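PduO-type ATP--cob(I)alamin adenosyltransferase (Sulfolobus tokodaii, PDB 1WOZ) probably transfers the adenosyl group of ATP to cob(I)alamin and forms a trimer of largely helical subunits. Local coordinates at residues Gly65-Ser69 and Thr70-Lys74; Ala121-Val124 and Glu125-Val129; Gly19-Pro23 and Leu24-Leu28; Gly106-Glu109 and Glu110-Val113. One frame throughout, in Å; residues are numbered along the deposited sequence.

Four local contacts show how helix ends and turns are fixed within a helical trimer. Contact 3 starts helix 23-44, contact 1 closes helix 48-69, and contacts 4 and 2 form the start and middle of helix 109-134, their centres about 22 Å apart. F27 of contact 3 joins two others, its CD1 lying 3.6 Å from L68 CD1 of contact 1 and its CZ 3.4 Å from A128 CB of contact 2. Contacts 2 and 3 meet again between subunits, K20 and N26 of one subunit meeting E125 and R126 of a neighbouring subunit. Contact 4 is remote, its centre about 34 Å from that of contact 1. One bound POG lies about 6 Å from the S69 side chain, another about 7 Å from that of R122.

Contact 1 of 4, residues Gly65-Ser69 and Thr70-Lys74; sequences GEDLS and TQSSK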
loop_
_atom_site.group_PDB
_atom_site.type_symbol
_atom_site.label_atom_id
_atom_site.label_comp_id
_atom_site.label_asym_id
_atom_site.label_seq_id
_atom_site.Cartn_x
_atom_site.Cartn_y
_atom_site.Cartn_z
ATOM N N GLY A 65 11.074 -0.491 16.743
ATOM C CA GLY A 65 12.087 -1.199 15.972
ATOM C C GLY A 65 13.353 -1.463 16.787
ATOM O O GLY A 65 13.983 -2.516 16.649
ATOM N N GLU A 66 13.732 -0.524 17.646
ATOM C CA GLU A 66 14.927 -0.719 18.465
ATOM C C GLU A 66 14.663 -1.749 19.554
ATOM O O GLU A 66 15.547 -2.540 19.897
ATOM C CB GLU A 66 15.384 0.613 19.078
ATOM C CG GLU A 66 15.801 1.608 18.011
ATOM C CD GLU A 66 16.798 2.657 18.489
ATOM O OE1 GLU A 66 16.512 3.394 19.459
ATOM O OE2 GLU A 66 17.869 2.739 17.854
ATOM N N ASP A 67 13.450 -1.743 20.096
ATOM C CA ASP A 67 13.063 -2.727 21.106
ATOM C C ASP A 67 13.266 -4.097 20.442
ATOM O O ASP A 67 14.026 -4.934 20.936
ATOM C CB ASP A 67 11.583 -2.519 21.502
ATOM C CG ASP A 67 11.117 -3.465 22.598
ATOM O OD1 ASP A 67 11.614 -4.606 22.689
ATOM O OD2 ASP A 67 10.221 -3.070 23.362
ATOM N N LEU A 68 12.611 -4.315 19.301
ATOM C CA LEU A 68 12.721 -5.585 18.562
ATOM C C LEU A 68 14.149 -6.006 18.233
ATOM O O LEU A 68 14.509 -7.172 18.408
ATOM C CB LEU A 68 11.968 -5.508 17.225
ATOM C CG LEU A 68 10.449 -5.407 17.269
ATOM C CD1 LEU A 68 9.924 -5.136 15.839
ATOM C CD2 LEU A 68 9.869 -6.700 17.837
ATOM N N SER A 69 14.935 -5.060 17.720
ATOM C CA SER A 69 16.325 -5.282 17.323
ATOM C C SER A 69 17.313 -5.540 18.462
ATOM O O SER A 69 18.403 -6.079 18.220
ATOM C CB SER A 69 16.839 -4.078 16.513
ATOM O OG SER A 69 16.129 -3.941 15.290
ATOM N N THR A 70 16.950 -5.160 19.685
ATOM C CA THR A 70 17.842 -5.340 20.831
ATOM C C THR A 70 17.212 -6.145 21.961
ATOM O O THR A 70 17.667 -6.065 23.103
ATOM C CB THR A 70 18.286 -3.977 21.418
ATOM O OG1 THR A 70 17.167 -3.322 22.020
ATOM C CG2 THR A 70 18.847 -3.080 20.318
ATOM N N GLN A 71 16.173 -6.916 21.637
ATOM C CA GLN A 71 15.466 -7.738 22.617
ATOM C C GLN A 71 15.098 -6.914 23.851
ATOM O O GLN A 71 15.317 -7.336 24.994
ATOM C CB GLN A 71 16.330 -8.951 23.011
ATOM C CG GLN A 71 15.580 -10.020 23.793
ATOM C CD GLN A 71 16.365 -11.336 23.942
ATOM O OE1 GLN A 71 15.957 -12.231 24.690
ATOM N NE2 GLN A 71 17.482 -11.457 23.222
ATOM N N SER A 72 14.545 -5.725 23.599
ATOM C CA SER A 72 14.111 -4.789 24.632
ATOM C C SER A 72 15.235 -4.200 25.498
ATOM O O SER A 72 14.960 -3.701 26.588
ATOM C CB SER A 72 13.067 -5.440 25.558
ATOM O OG SER A 72 12.010 -6.053 24.834
ATOM N N SER A 73 16.476 -4.232 25.008
ATOM C CA SER A 73 17.621 -3.692 25.763
ATOM C C SER A 73 17.800 -2.182 25.647
ATOM O O SER A 73 18.026 -1.511 26.649
ATOM C CB SER A 73 18.930 -4.367 25.319
ATOM O OG SER A 73 18.922 -5.741 25.656
ATOM N N LYS A 74 17.709 -1.655 24.425
ATOM C CA LYS A 74 17.880 -0.221 24.173
ATOM C C LYS A 74 16.601 0.609 24.343
ATOM O O LYS A 74 16.647 1.803 24.655
ATOM C CB LYS A 74 18.429 -0.003 22.769
ATOM C CG LYS A 74 18.737 1.454 22.474
ATOM C CD LYS A 74 19.305 1.646 21.088
ATOM C CE LYS A 74 19.626 3.121 20.844
ATOM N NZ LYS A 74 19.855 3.379 19.397
#
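E66 and K74 form the salt bridge of this helix end. The extended lysine chain brings NZ to 2.6 Å from E66 OE2, which it meets on the syn side; E66 OE1 is held by the Y171 hydroxyl of the second subunit. A second carboxylate works over a shorter span: S72 OG donates to D67 OD1 at 2.6 Å, again on the syn side, while D67 OD2 binds I77 N and N139 ND2. Hydroxyl-to-backbone bonds centre on T70. Its OG1 lies between the backbone N and the carbonyl carbon (chi1 68°), where it donates to E66 O at 2.8 Å and accepts K74 N at 3.0 Å in an almost straight bond. Replacing T70 by a valine would probably leave K74 N without its acceptor and E66 O without its hydroxyl donor. Among the backbone bonds, D67 O takes T70 N (3.2 Å) and S72 N (2.8 Å) from opposite faces of its plane, the latter nearly linear. This i+5 to i bond, overlapping the type I' turn T70-S73, marks the C-terminal end of helix 48-69, where the chain reverses into the loop toward helix 79-96.

Contact 2 of 4, residues Ala121-Val124 and Glu125-Val129; sequences ARRV and ERNAV
The guanidinium of R126 lies with one face over R123 CA, its NH2 3.5 Å from that atom, and meets R122 O obliquely. The bend at chi3 (-52°) folds the arginine back along its own helix onto the preceding turn. The R123 guanidinium is turned 61° from that of R126; the two chains touch where R126 NH2 approaches R123 CB. R123 and N127 run side by side, R123 CG lying 3.9 Å from N127 ND2, with amide and guanidinium planes at 48°. Over one face of the R122 guanidinium sits a water, 4.1 Å above its centre, which donates to R122 O (3.1 Å) and weakly to E125 OE1.

The polar ends find their main partners further off. R126 NE donates to N26 OD1 of the third subunit, R123 pairs with E33 of its own and of the third subunit, E125 OE2 meets N147 and K20 of the third subunit, and N127 ND2 binds D30. An alanine in place of R126 would probably leave N26 OD1 of the third subunit without this donor and strip the cover from R123 CA.

Beneath the side chains, i+4 to i backbone bonds run without a break, N127 N to R123 O at 2.9 Å being one of the straightest. V124 and A128 face helices 23-44 and 140-163. R123 also packs on R123 of both other subunits, so this segment of helix 109-134 pairs a bundle-facing side with a charged side at the centre of the trimer, where the three copies converge.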
loop_
_atom_site.group_PDB
_atom_site.type_symbol
_atom_site.label_atom_id
_atom_site.label_comp_id
_atom_site.label_asym_id
_atom_site.label_seq_id
_atom_site.Cartn_x
_atom_site.Cartn_y
_atom_site.Cartn_z
ATOM N N ALA A 121 -1.754 -0.641 9.299
ATOM C CA ALA A 121 -1.390 -0.902 10.697
ATOM C C ALA A 121 -1.940 -2.284 11.104
ATOM O O ALA A 121 -1.272 -3.062 11.796
ATOM C CB ALA A 121 -1.960 0.188 11.604
ATOM N N ARG A 122 -3.161 -2.588 10.662
ATOM C CA ARG A 122 -3.772 -3.874 10.971
ATOM C C ARG A 122 -3.016 -5.017 10.291
ATOM O O ARG A 122 -2.876 -6.105 10.878
ATOM C CB ARG A 122 -5.271 -3.857 10.600
ATOM C CG ARG A 122 -6.086 -3.075 11.653
ATOM C CD ARG A 122 -7.588 -2.985 11.339
ATOM N NE ARG A 122 -8.280 -4.275 11.238
ATOM C CZ ARG A 122 -8.871 -4.936 12.239
ATOM N NH1 ARG A 122 -8.872 -4.458 13.474
ATOM N NH2 ARG A 122 -9.512 -6.076 11.990
ATOM N N ARG A 123 -2.460 -4.772 9.098
ATOM C CA ARG A 123 -1.688 -5.815 8.425
ATOM C C ARG A 123 -0.388 -6.070 9.213
ATOM O O ARG A 123 0.026 -7.233 9.397
ATOM C CB ARG A 123 -1.388 -5.436 6.958
ATOM C CG ARG A 123 -0.146 -6.161 6.362
ATOM C CD ARG A 123 -0.186 -6.275 4.836
ATOM N NE ARG A 123 -0.363 -4.999 4.132
ATOM C CZ ARG A 123 0.628 -4.188 3.775
ATOM N NH1 ARG A 123 1.881 -4.519 4.074
ATOM N NH2 ARG A 123 0.373 -3.078 3.073
ATOM N N VAL A 124 0.245 -5.001 9.696
ATOM C CA VAL A 124 1.467 -5.139 10.493
ATOM C C VAL A 124 1.129 -5.868 11.804
ATOM O O VAL A 124 1.894 -6.727 12.259
ATOM C CB VAL A 124 2.101 -3.753 10.826
ATOM C CG1 VAL A 124 3.408 -3.946 11.668
ATOM C CG2 VAL A 124 2.413 -3.003 9.519
ATOM N N GLU A 125 -0.018 -5.543 12.398
ATOM C CA GLU A 125 -0.443 -6.212 13.643
ATOM C C GLU A 125 -0.585 -7.729 13.429
ATOM O O GLU A 125 -0.075 -8.527 14.234
ATOM C CB GLU A 125 -1.779 -5.642 14.144
ATOM C CG GLU A 125 -2.268 -6.353 15.423
ATOM C CD GLU A 125 -3.660 -5.939 15.861
ATOM O OE1 GLU A 125 -4.296 -5.092 15.186
ATOM O OE2 GLU A 125 -4.122 -6.467 16.899
ATOM N N ARG A 126 -1.274 -8.135 12.355
ATOM C CA ARG A 126 -1.422 -9.565 12.053
ATOM C C ARG A 126 -0.065 -10.216 11.803
ATOM O O ARG A 126 0.202 -11.310 12.302
ATOM C CB ARG A 126 -2.313 -9.806 10.822
ATOM C CG ARG A 126 -3.808 -9.483 11.002
ATOM C CD ARG A 126 -4.596 -10.023 9.796
ATOM N NE ARG A 126 -4.043 -9.593 8.504
ATOM C CZ ARG A 126 -4.220 -8.382 7.955
ATOM N NH1 ARG A 126 -4.937 -7.450 8.569
ATOM N NH2 ARG A 126 -3.687 -8.105 6.772
ATOM N N ASN A 127 0.788 -9.577 11.008
ATOM C CA ASN A 127 2.120 -10.134 10.759
ATOM C C ASN A 127 2.909 -10.268 12.075
ATOM O O ASN A 127 3.613 -11.257 12.288
ATOM C CB ASN A 127 2.901 -9.262 9.765
ATOM C CG ASN A 127 2.276 -9.255 8.379
ATOM O OD1 ASN A 127 1.352 -10.020 8.100
ATOM N ND2 ASN A 127 2.781 -8.392 7.503
ATOM N N ALA A 128 2.787 -9.279 12.961
ATOM C CA ALA A 128 3.489 -9.329 14.241
ATOM C C ALA A 128 3.127 -10.591 15.019
ATOM O O ALA A 128 4.000 -11.230 15.620
ATOM C CB ALA A 128 3.175 -8.085 15.074
ATOM N N VAL A 129 1.848 -10.952 15.021
ATOM C CA VAL A 129 1.411 -12.166 15.702
ATOM C C VAL A 129 2.123 -13.366 15.074
ATOM O O VAL A 129 2.586 -14.267 15.772
ATOM C CB VAL A 129 -0.117 -12.352 15.593
ATOM C CG1 VAL A 129 -0.522 -13.702 16.179
ATOM C CG2 VAL A 129 -0.821 -11.235 16.348
HETATM O O HOH W 1 -5.242 -6.640 12.882
#

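Contact 3 of 4, residues Gly19-Pro23 and Leu24-Leu28; sequences GKDSP and LVNFL
S22 is the N-cap of helix 23-44, its hydroxyl capping V25 in the first turn. OG sits between the backbone N and the carbonyl carbon (chi1 76°), which turns it back to accept V25 N at 3.1 Å in a bond of 168°; the same oxygen lies close against V25 CG2. P23 follows as the first helical residue, a place where proline's missing N-H costs no helix bond, and its O accepts F27 N. L24 N, too early in the helix for a backbone acceptor, donates instead to a water at 2.9 Å. Before the cap, the K20 chain crosses V25 at about a right angle, K20 CG lying 3.8 Å from V25 CG1, although K20 is poorly ordered; its NZ pairs with E125 of the second subunit. F27 is buried, its ring meeting that of Y131. N26 fastens the loop from the helix side. S22 O is gripped twice by this one asparagine, by N at 3.0 Å and by ND2, which stands above the carbonyl plane at 2.9 Å and also reaches D21 OD2 weakly at 3.4 Å.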
loop_
_atom_site.group_PDB
_atom_site.type_symbol
_atom_site.label_atom_id
_atom_site.label_comp_id
_atom_site.label_asym_id
_atom_site.label_seq_id
_atom_site.Cartn_x
_atom_site.Cartn_y
_atom_site.Cartn_z
ATOM N N GLY A 19 21.656 -12.043 6.667
ATOM C CA GLY A 19 20.551 -12.765 5.964
ATOM C C GLY A 19 19.212 -12.055 6.065
ATOM O O GLY A 19 18.756 -11.714 7.159
ATOM N N LYS A 20 18.582 -11.835 4.914
ATOM C CA LYS A 20 17.288 -11.162 4.847
ATOM C C LYS A 20 16.159 -12.191 4.817
ATOM O O LYS A 20 16.406 -13.403 4.908
ATOM C CB LYS A 20 17.238 -10.282 3.596
ATOM C CG LYS A 20 15.981 -9.447 3.435
ATOM C CD LYS A 20 16.219 -8.342 2.415
ATOM C CE LYS A 20 17.320 -7.401 2.885
ATOM N NZ LYS A 20 17.702 -6.390 1.861
ATOM N N ASP A 21 14.926 -11.705 4.685
ATOM C CA ASP A 21 13.741 -12.560 4.655
ATOM C C ASP A 21 13.475 -13.155 6.044
ATOM O O ASP A 21 12.514 -13.895 6.244
ATOM C CB ASP A 21 13.903 -13.689 3.631
ATOM C CG ASP A 21 12.584 -14.388 3.317
ATOM O OD1 ASP A 21 12.618 -15.459 2.672
ATOM O OD2 ASP A 21 11.513 -13.863 3.706
ATOM N N SER A 22 14.335 -12.829 7.000
ATOM C CA SER A 22 14.159 -13.317 8.357
ATOM C C SER A 22 12.938 -12.632 8.976
ATOM O O SER A 22 12.467 -11.594 8.485
ATOM C CB SER A 22 15.396 -12.994 9.198
ATOM O OG SER A 22 15.428 -11.618 9.559
ATOM N N PRO A 23 12.394 -13.217 10.050
ATOM C CA PRO A 23 11.231 -12.627 10.713
ATOM C C PRO A 23 11.560 -11.218 11.207
ATOM O O PRO A 23 10.747 -10.308 11.068
ATOM C CB PRO A 23 10.963 -13.587 11.867
ATOM C CG PRO A 23 11.429 -14.895 11.320
ATOM C CD PRO A 23 12.699 -14.550 10.600
ATOM N N LEU A 24 12.745 -11.030 11.791
ATOM C CA LEU A 24 13.096 -9.699 12.274
ATOM C C LEU A 24 13.148 -8.667 11.152
ATOM O O LEU A 24 12.568 -7.590 11.277
ATOM C CB LEU A 24 14.437 -9.687 13.016
ATOM C CG LEU A 24 14.874 -8.273 13.465
ATOM C CD1 LEU A 24 13.860 -7.692 14.436
ATOM C CD2 LEU A 24 16.252 -8.335 14.141
ATOM N N VAL A 25 13.842 -8.996 10.062
ATOM C CA VAL A 25 13.965 -8.070 8.936
ATOM C C VAL A 25 12.596 -7.735 8.343
ATOM O O VAL A 25 12.328 -6.579 8.004
ATOM C CB VAL A 25 14.888 -8.644 7.844
ATOM C CG1 VAL A 25 14.914 -7.706 6.630
ATOM C CG2 VAL A 25 16.305 -8.797 8.413
ATOM N N ASN A 26 11.738 -8.743 8.221
ATOM C CA ASN A 26 10.382 -8.521 7.712
ATOM C C ASN A 26 9.532 -7.654 8.662
ATOM O O ASN A 26 8.780 -6.793 8.212
ATOM C CB ASN A 26 9.696 -9.863 7.453
ATOM C CG ASN A 26 10.047 -10.442 6.087
ATOM O OD1 ASN A 26 9.606 -9.937 5.050
ATOM N ND2 ASN A 26 10.846 -11.498 6.078
ATOM N N PHE A 27 9.645 -7.875 9.972
ATOM C CA PHE A 27 8.900 -7.084 10.945
ATOM C C PHE A 27 9.356 -5.618 10.831
ATOM O O PHE A 27 8.531 -4.697 10.774
ATOM C CB PHE A 27 9.151 -7.624 12.370
ATOM C CG PHE A 27 8.099 -7.232 13.379
ATOM C CD1 PHE A 27 8.003 -7.917 14.592
ATOM C CD2 PHE A 27 7.211 -6.177 13.138
ATOM C CE1 PHE A 27 7.046 -7.561 15.553
ATOM C CE2 PHE A 27 6.244 -5.816 14.092
ATOM C CZ PHE A 27 6.166 -6.515 15.306
ATOM N N LEU A 28 10.668 -5.399 10.811
ATOM C CA LEU A 28 11.199 -4.044 10.665
ATOM C C LEU A 28 10.740 -3.446 9.325
ATOM O O LEU A 28 10.449 -2.256 9.246
ATOM C CB LEU A 28 12.732 -4.051 10.737
ATOM C CG LEU A 28 13.323 -4.486 12.088
ATOM C CD1 LEU A 28 14.864 -4.578 11.963
ATOM C CD2 LEU A 28 12.941 -3.462 13.170
HETATM O O HOH W 2 14.732 -12.971 12.660
#

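Contact 4 of 4, residues Gly106-Glu109 and Glu110-Val113; sequences GGSE and EASV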
loop_
_atom_site.group_PDB
_atom_site.type_symbol
_atom_site.label_atom_id
_atom_site.label_comp_id
_atom_site.label_asym_id
_atom_site.label_seq_id
_atom_site.Cartn_x
_atom_site.Cartn_y
_atom_site.Cartn_z
ATOM N N GLY A 106 -13.434 5.722 3.873
ATOM C CA GLY A 106 -13.440 6.737 2.829
ATOM C C GLY A 106 -14.006 8.074 3.305
ATOM O O GLY A 106 -14.023 8.368 4.512
ATOM N N GLY A 107 -14.466 8.869 2.339
ATOM C CA GLY A 107 -15.034 10.188 2.597
ATOM C C GLY A 107 -14.084 11.276 2.110
ATOM O O GLY A 107 -13.765 11.350 0.908
ATOM N N SER A 108 -13.647 12.138 3.026
ATOM C CA SER A 108 -12.684 13.185 2.679
ATOM C C SER A 108 -11.352 12.519 2.332
ATOM O O SER A 108 -11.108 11.378 2.710
ATOM C CB SER A 108 -12.462 14.144 3.855
ATOM O OG SER A 108 -12.032 13.447 5.012
ATOM N N GLU A 109 -10.496 13.217 1.596
ATOM C CA GLU A 109 -9.201 12.615 1.256
ATOM C C GLU A 109 -8.423 12.380 2.561
ATOM O O GLU A 109 -7.690 11.395 2.676
ATOM C CB GLU A 109 -8.417 13.527 0.291
ATOM C CG GLU A 109 -7.128 12.868 -0.240
ATOM C CD GLU A 109 -6.435 13.693 -1.307
ATOM O OE1 GLU A 109 -5.332 13.283 -1.732
ATOM O OE2 GLU A 109 -6.989 14.734 -1.724
ATOM N N GLU A 110 -8.591 13.272 3.544
ATOM C CA GLU A 110 -7.909 13.119 4.830
ATOM C C GLU A 110 -8.345 11.838 5.550
ATOM O O GLU A 110 -7.504 11.038 5.993
ATOM C CB GLU A 110 -8.171 14.323 5.744
ATOM C CG GLU A 110 -7.540 15.614 5.261
ATOM C CD GLU A 110 -8.411 16.393 4.291
ATOM O OE1 GLU A 110 -9.472 15.886 3.868
ATOM O OE2 GLU A 110 -8.024 17.531 3.944
ATOM N N ALA A 111 -9.654 11.632 5.669
ATOM C CA ALA A 111 -10.141 10.417 6.311
ATOM C C ALA A 111 -9.743 9.185 5.474
ATOM O O ALA A 111 -9.427 8.127 6.024
ATOM C CB ALA A 111 -11.666 10.463 6.460
ATOM N N SER A 112 -9.754 9.321 4.151
ATOM C CA SER A 112 -9.420 8.178 3.302
ATOM C C SER A 112 -7.977 7.742 3.493
ATOM O O SER A 112 -7.709 6.546 3.584
ATOM C CB SER A 112 -9.666 8.496 1.816
ATOM O OG SER A 112 -11.047 8.737 1.583
ATOM N N VAL A 113 -7.045 8.694 3.558
ATOM C CA VAL A 113 -5.654 8.308 3.744
ATOM C C VAL A 113 -5.441 7.727 5.137
ATOM O O VAL A 113 -4.600 6.829 5.325
ATOM C CB VAL A 113 -4.690 9.480 3.480
ATOM C CG1 VAL A 113 -3.237 8.992 3.589
ATOM C CG2 VAL A 113 -4.907 10.005 2.068
#
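E110 touches S108 through its carboxylate: a bend at chi2 (87°) swings the chain back so that OE1 lies 3.5 Å from S108 CB, while OE2 forms a salt bridge with R164. A111 comes next, and its N donates to S108 OG at 3.1 Å, the N-cap bond of helix 109-134. Its methyl group rests against that hydroxyl and, 3.7 Å away, against G106 O. S112 then binds S108 O twice, N and OG each at 2.9 Å from opposite faces of the carbonyl plane, so the cap residue is held by its side chain and its backbone alike. S112 OG also lies 3.4 Å from G106 CA, in a glycine pair, G106 and G107, whose backbone angles would drive any CB into the preceding carbonyl oxygen. V113 closes the turn, its CG2 packed beside E109 O and its N donating to that oxygen at 2.9 Å, while the E109 side chain extends to K44 of its own and of the third subunit. The turn comes after strand 103-104 in the chain, with A111 against helix 140-163, V113 on F40 and A41 of helix 23-44, and E109, S112 and V113 against the third subunit.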